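Local coordinates for protein glycosyl hydrolase (Rhizobium leguminosarum bv. trifolii, PDB 5NDX) that probably hydrolyses O-glycosidic bonds as a family 39 glycoside hydrolase, a bacterial orthologue of human alpha-L-iduronidase, at residues D359-L371 / Q482-L494. The protein carries 2 engineered substitutions. Residues are numbered along the deposited sequence; the frame is centred on the assembly and turned at random.
Sequences DIIKKPGLTSMEL and QFAELRRAQEPAL
R487 meets D359 where helix 480-489, which leads into the nine-stranded sheet, lies along strand 358-362, which pairs antiparallel with strand 326-330 beyond the last strand of the TIM barrel. Strand 359-362 and helix 482-489 run in roughly the same direction, their axes 31° apart. The guanidinium comes end-on, and both terminal nitrogens point at a single oxygen: NH2 of R487 reaches the anti lone pair of D359 OD1 at 2.9 Å, while NH1 reaches the same oxygen at 3.3 Å from above the carboxylate plane. D359 OD2 is satisfied elsewhere, by a salt bridge to R549 and the backbone N of L546. R487 NE donates to water 1, which in turn donates to I360 O, so this buried carbonyl is linked to the arginine through water as well as by a weak direct bond from NH2. CD1 of I361 sits over one guanidinium face, and D359 CB lies over the F483 ring in a CH-pi contact, 4.0 Å from its centroid. An alanine in place of R487 would probably leave the buried D359 OD1 without its charged mate and water 1 without the N-H donor that ties it to the helix.

Farther along, K362 bridges two acids. With CG beside the backbone N (chi1 -75°) and a bend at chi3, its chain brings NZ between E491 OE1 and E370 OE2, 2.8 Å from each and on the syn side of both carboxylates but tilted some 25° out of their planes. Water 3 donates to E370 OE1 and E491 OE1, probably easing the proximity of like charges; E370 OE1 also bonds to S588. P492 packs its ring against the E370 carboxylate and L371 CD1. Between the two salt-bridge clusters, water 2 donates to K362 O and Q490 O, 2.8 Å from each.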
# COMPACT_ATOMS: atom_id res chain seq x y z
N ASP A 359 9.35 4.75 -18.22
CA ASP A 359 8.04 5.18 -17.85
C ASP A 359 7.42 4.09 -16.99
O ASP A 359 7.57 2.88 -17.27
CB ASP A 359 7.20 5.46 -19.09
CG ASP A 359 7.52 6.80 -19.73
OD1 ASP A 359 7.06 7.83 -19.21
OD2 ASP A 359 8.25 6.83 -20.75
N ILE A 360 6.67 4.53 -15.98
CA ILE A 360 5.88 3.64 -15.16
C ILE A 360 4.42 4.04 -15.19
O ILE A 360 4.07 5.23 -15.14
CB ILE A 360 6.36 3.55 -13.70
CG1 ILE A 360 6.52 4.92 -13.05
CG2 ILE A 360 7.63 2.75 -13.67
CD1 ILE A 360 6.98 4.84 -11.61
N ILE A 361 3.57 3.01 -15.29
CA ILE A 361 2.16 3.16 -15.31
C ILE A 361 1.55 2.44 -14.08
O ILE A 361 1.87 1.30 -13.81
CB ILE A 361 1.60 2.60 -16.61
CG1 ILE A 361 2.13 3.34 -17.83
CG2 ILE A 361 0.09 2.65 -16.62
CD1 ILE A 361 1.74 4.81 -17.95
N LYS A 362 0.69 3.13 -13.35
CA LYS A 362 -0.05 2.55 -12.20
C LYS A 362 -0.94 1.41 -12.52
O LYS A 362 -1.71 1.44 -13.46
CB LYS A 362 -0.95 3.61 -11.54
CG LYS A 362 -0.17 4.55 -10.73
CD LYS A 362 -0.81 5.88 -10.25
CE LYS A 362 -2.24 5.89 -9.91
NZ LYS A 362 -2.61 7.21 -9.21
N LYS A 363 -0.89 0.42 -11.66
CA LYS A 363 -1.67 -0.80 -11.80
C LYS A 363 -2.69 -0.91 -10.64
O LYS A 363 -2.61 -0.13 -9.67
CB LYS A 363 -0.71 -1.99 -11.78
CG LYS A 363 0.07 -2.16 -13.07
CD LYS A 363 1.19 -3.19 -12.93
CE LYS A 363 0.68 -4.60 -12.69
NZ LYS A 363 1.83 -5.45 -12.38
N PRO A 364 -3.60 -1.91 -10.72
CA PRO A 364 -4.67 -2.04 -9.73
C PRO A 364 -4.26 -2.29 -8.32
O PRO A 364 -5.03 -1.96 -7.43
CB PRO A 364 -5.56 -3.17 -10.28
CG PRO A 364 -5.35 -3.07 -11.77
CD PRO A 364 -3.92 -2.67 -11.95
N GLY A 365 -3.06 -2.82 -8.09
CA GLY A 365 -2.56 -2.99 -6.74
C GLY A 365 -2.46 -1.67 -5.98
O GLY A 365 -2.54 -1.68 -4.74
N LEU A 366 -2.22 -0.56 -6.70
CA LEU A 366 -2.08 0.77 -6.11
C LEU A 366 -3.41 1.49 -6.11
O LEU A 366 -3.80 2.03 -5.07
CB LEU A 366 -1.03 1.65 -6.83
CG LEU A 366 -0.77 3.05 -6.27
CD1 LEU A 366 -0.51 2.97 -4.77
CD2 LEU A 366 0.44 3.67 -6.96
N THR A 367 -4.13 1.44 -7.22
CA THR A 367 -5.40 2.15 -7.32
C THR A 367 -6.42 1.61 -6.35
O THR A 367 -7.21 2.37 -5.77
CB THR A 367 -5.95 2.19 -8.74
OG1 THR A 367 -6.11 0.85 -9.23
CG2 THR A 367 -5.00 2.96 -9.64
N SER A 368 -6.39 0.31 -6.11
CA SER A 368 -7.29 -0.24 -5.12
C SER A 368 -7.01 0.41 -3.74
O SER A 368 -7.95 0.71 -3.01
CB SER A 368 -7.17 -1.76 -5.00
OG SER A 368 -5.83 -2.09 -4.71
N MET A 369 -5.73 0.57 -3.40
CA MET A 369 -5.33 1.22 -2.15
C MET A 369 -5.66 2.70 -2.08
O MET A 369 -5.98 3.21 -0.98
CB MET A 369 -3.86 0.94 -1.84
CG MET A 369 -3.63 -0.56 -1.61
SD MET A 369 -1.92 -0.90 -1.29
CE MET A 369 -1.91 -0.97 0.49
N GLU A 370 -5.64 3.37 -3.22
CA GLU A 370 -6.16 4.74 -3.31
C GLU A 370 -7.62 4.86 -2.90
O GLU A 370 -7.98 5.77 -2.15
CB GLU A 370 -5.99 5.34 -4.71
CG GLU A 370 -4.54 5.63 -5.09
CD GLU A 370 -4.36 6.36 -6.45
OE1 GLU A 370 -4.51 7.61 -6.56
OE2 GLU A 370 -4.03 5.67 -7.41
N LEU A 371 -8.46 3.95 -3.40
CA LEU A 371 -9.84 3.91 -3.03
C LEU A 371 -10.03 3.58 -1.58
O LEU A 371 -10.79 4.24 -0.88
CB LEU A 371 -10.66 2.96 -3.92
CG LEU A 371 -11.25 3.56 -5.19
CD1 LEU A 371 -10.22 4.14 -6.08
CD2 LEU A 371 -12.00 2.51 -5.99
N GLN A 482 0.34 7.50 -26.78
CA GLN A 482 -0.13 6.24 -26.14
C GLN A 482 0.06 6.24 -24.63
O GLN A 482 -0.85 5.89 -23.88
CB GLN A 482 0.55 5.04 -26.79
CG GLN A 482 -0.07 4.75 -28.14
CD GLN A 482 0.68 3.72 -28.97
OE1 GLN A 482 1.87 3.47 -28.76
NE2 GLN A 482 -0.05 3.04 -29.85
N PHE A 483 1.21 6.74 -24.21
CA PHE A 483 1.45 6.96 -22.81
C PHE A 483 0.47 7.97 -22.16
O PHE A 483 0.05 7.74 -21.01
CB PHE A 483 2.88 7.40 -22.54
CG PHE A 483 3.86 6.26 -22.41
CD1 PHE A 483 3.66 5.26 -21.48
CD2 PHE A 483 5.03 6.23 -23.17
CE1 PHE A 483 4.58 4.22 -21.32
CE2 PHE A 483 5.95 5.21 -23.02
CZ PHE A 483 5.71 4.18 -22.12
N ALA A 484 0.09 9.02 -22.88
CA ALA A 484 -0.87 10.00 -22.37
C ALA A 484 -2.23 9.30 -22.21
O ALA A 484 -2.94 9.53 -21.23
CB ALA A 484 -0.99 11.25 -23.29
N GLU A 485 -2.57 8.43 -23.14
CA GLU A 485 -3.79 7.64 -23.03
C GLU A 485 -3.74 6.68 -21.83
O GLU A 485 -4.70 6.58 -21.10
CB GLU A 485 -4.06 6.94 -24.38
CG GLU A 485 -5.29 6.07 -24.46
CD GLU A 485 -5.39 5.22 -25.79
OE1 GLU A 485 -4.48 5.24 -26.69
OE2 GLU A 485 -6.42 4.51 -25.92
N LEU A 486 -2.61 6.04 -21.57
CA LEU A 486 -2.47 5.15 -20.42
C LEU A 486 -2.52 5.90 -19.11
O LEU A 486 -3.15 5.43 -18.15
CB LEU A 486 -1.16 4.32 -20.47
CG LEU A 486 -1.00 3.34 -21.64
CD1 LEU A 486 0.28 2.57 -21.47
CD2 LEU A 486 -2.14 2.35 -21.83
N ARG A 487 -1.88 7.06 -19.06
CA ARG A 487 -1.88 7.85 -17.84
C ARG A 487 -3.27 8.47 -17.53
O ARG A 487 -3.55 8.79 -16.35
CB ARG A 487 -0.78 8.94 -17.87
CG ARG A 487 0.61 8.35 -17.85
CD ARG A 487 1.67 9.35 -17.47
NE ARG A 487 2.87 8.67 -16.99
CZ ARG A 487 3.92 8.42 -17.75
NH1 ARG A 487 3.95 8.82 -19.01
NH2 ARG A 487 4.94 7.76 -17.24
N ARG A 488 -4.11 8.70 -18.53
CA ARG A 488 -5.53 9.07 -18.27
C ARG A 488 -6.26 7.87 -17.64
O ARG A 488 -6.97 8.02 -16.63
CB ARG A 488 -6.24 9.53 -19.54
CG ARG A 488 -7.73 9.93 -19.45
CD ARG A 488 -8.36 10.32 -20.82
NE ARG A 488 -7.35 10.79 -21.84
CZ ARG A 488 -6.97 10.18 -23.01
NH1 ARG A 488 -7.51 9.02 -23.45
NH2 ARG A 488 -6.01 10.75 -23.78
N ALA A 489 -6.05 6.69 -18.21
CA ALA A 489 -6.70 5.49 -17.76
C ALA A 489 -6.21 4.99 -16.43
O ALA A 489 -6.97 4.28 -15.75
CB ALA A 489 -6.57 4.35 -18.80
N GLN A 490 -5.00 5.38 -16.00
CA GLN A 490 -4.42 4.79 -14.81
C GLN A 490 -4.98 5.36 -13.53
O GLN A 490 -4.80 4.75 -12.47
CB GLN A 490 -2.90 4.97 -14.75
CG GLN A 490 -2.41 6.36 -14.26
CD GLN A 490 -0.91 6.56 -14.29
OE1 GLN A 490 -0.39 7.63 -13.86
NE2 GLN A 490 -0.20 5.59 -14.76
N GLU A 491 -5.64 6.52 -13.61
CA GLU A 491 -6.12 7.22 -12.43
C GLU A 491 -7.49 6.70 -11.98
O GLU A 491 -8.36 6.46 -12.81
CB GLU A 491 -6.24 8.74 -12.67
CG GLU A 491 -4.94 9.46 -13.09
CD GLU A 491 -3.75 9.24 -12.16
OE1 GLU A 491 -3.95 8.89 -10.95
OE2 GLU A 491 -2.59 9.46 -12.64
N PRO A 492 -7.68 6.55 -10.66
CA PRO A 492 -9.00 6.11 -10.14
C PRO A 492 -10.08 6.97 -10.79
O PRO A 492 -10.06 8.21 -10.70
CB PRO A 492 -8.89 6.38 -8.65
CG PRO A 492 -7.46 6.16 -8.37
CD PRO A 492 -6.70 6.67 -9.57
N ALA A 493 -10.98 6.31 -11.48
CA ALA A 493 -11.90 6.94 -12.38
C ALA A 493 -13.29 7.12 -11.78
O ALA A 493 -13.84 6.22 -11.14
CB ALA A 493 -12.03 6.05 -13.63
N LEU A 494 -13.87 8.28 -12.06
CA LEU A 494 -15.29 8.50 -11.79
C LEU A 494 -16.19 7.66 -12.72
O LEU A 494 -16.14 7.77 -13.94
CB LEU A 494 -15.63 9.99 -11.95
CG LEU A 494 -14.99 10.86 -10.83
CD1 LEU A 494 -15.04 12.35 -11.14
CD2 LEU A 494 -15.65 10.60 -9.49
O HOH W 1 2.76 7.53 -14.45
O HOH W 2 -4.33 2.01 -12.78
O HOH W 3 -4.75 9.70 -8.21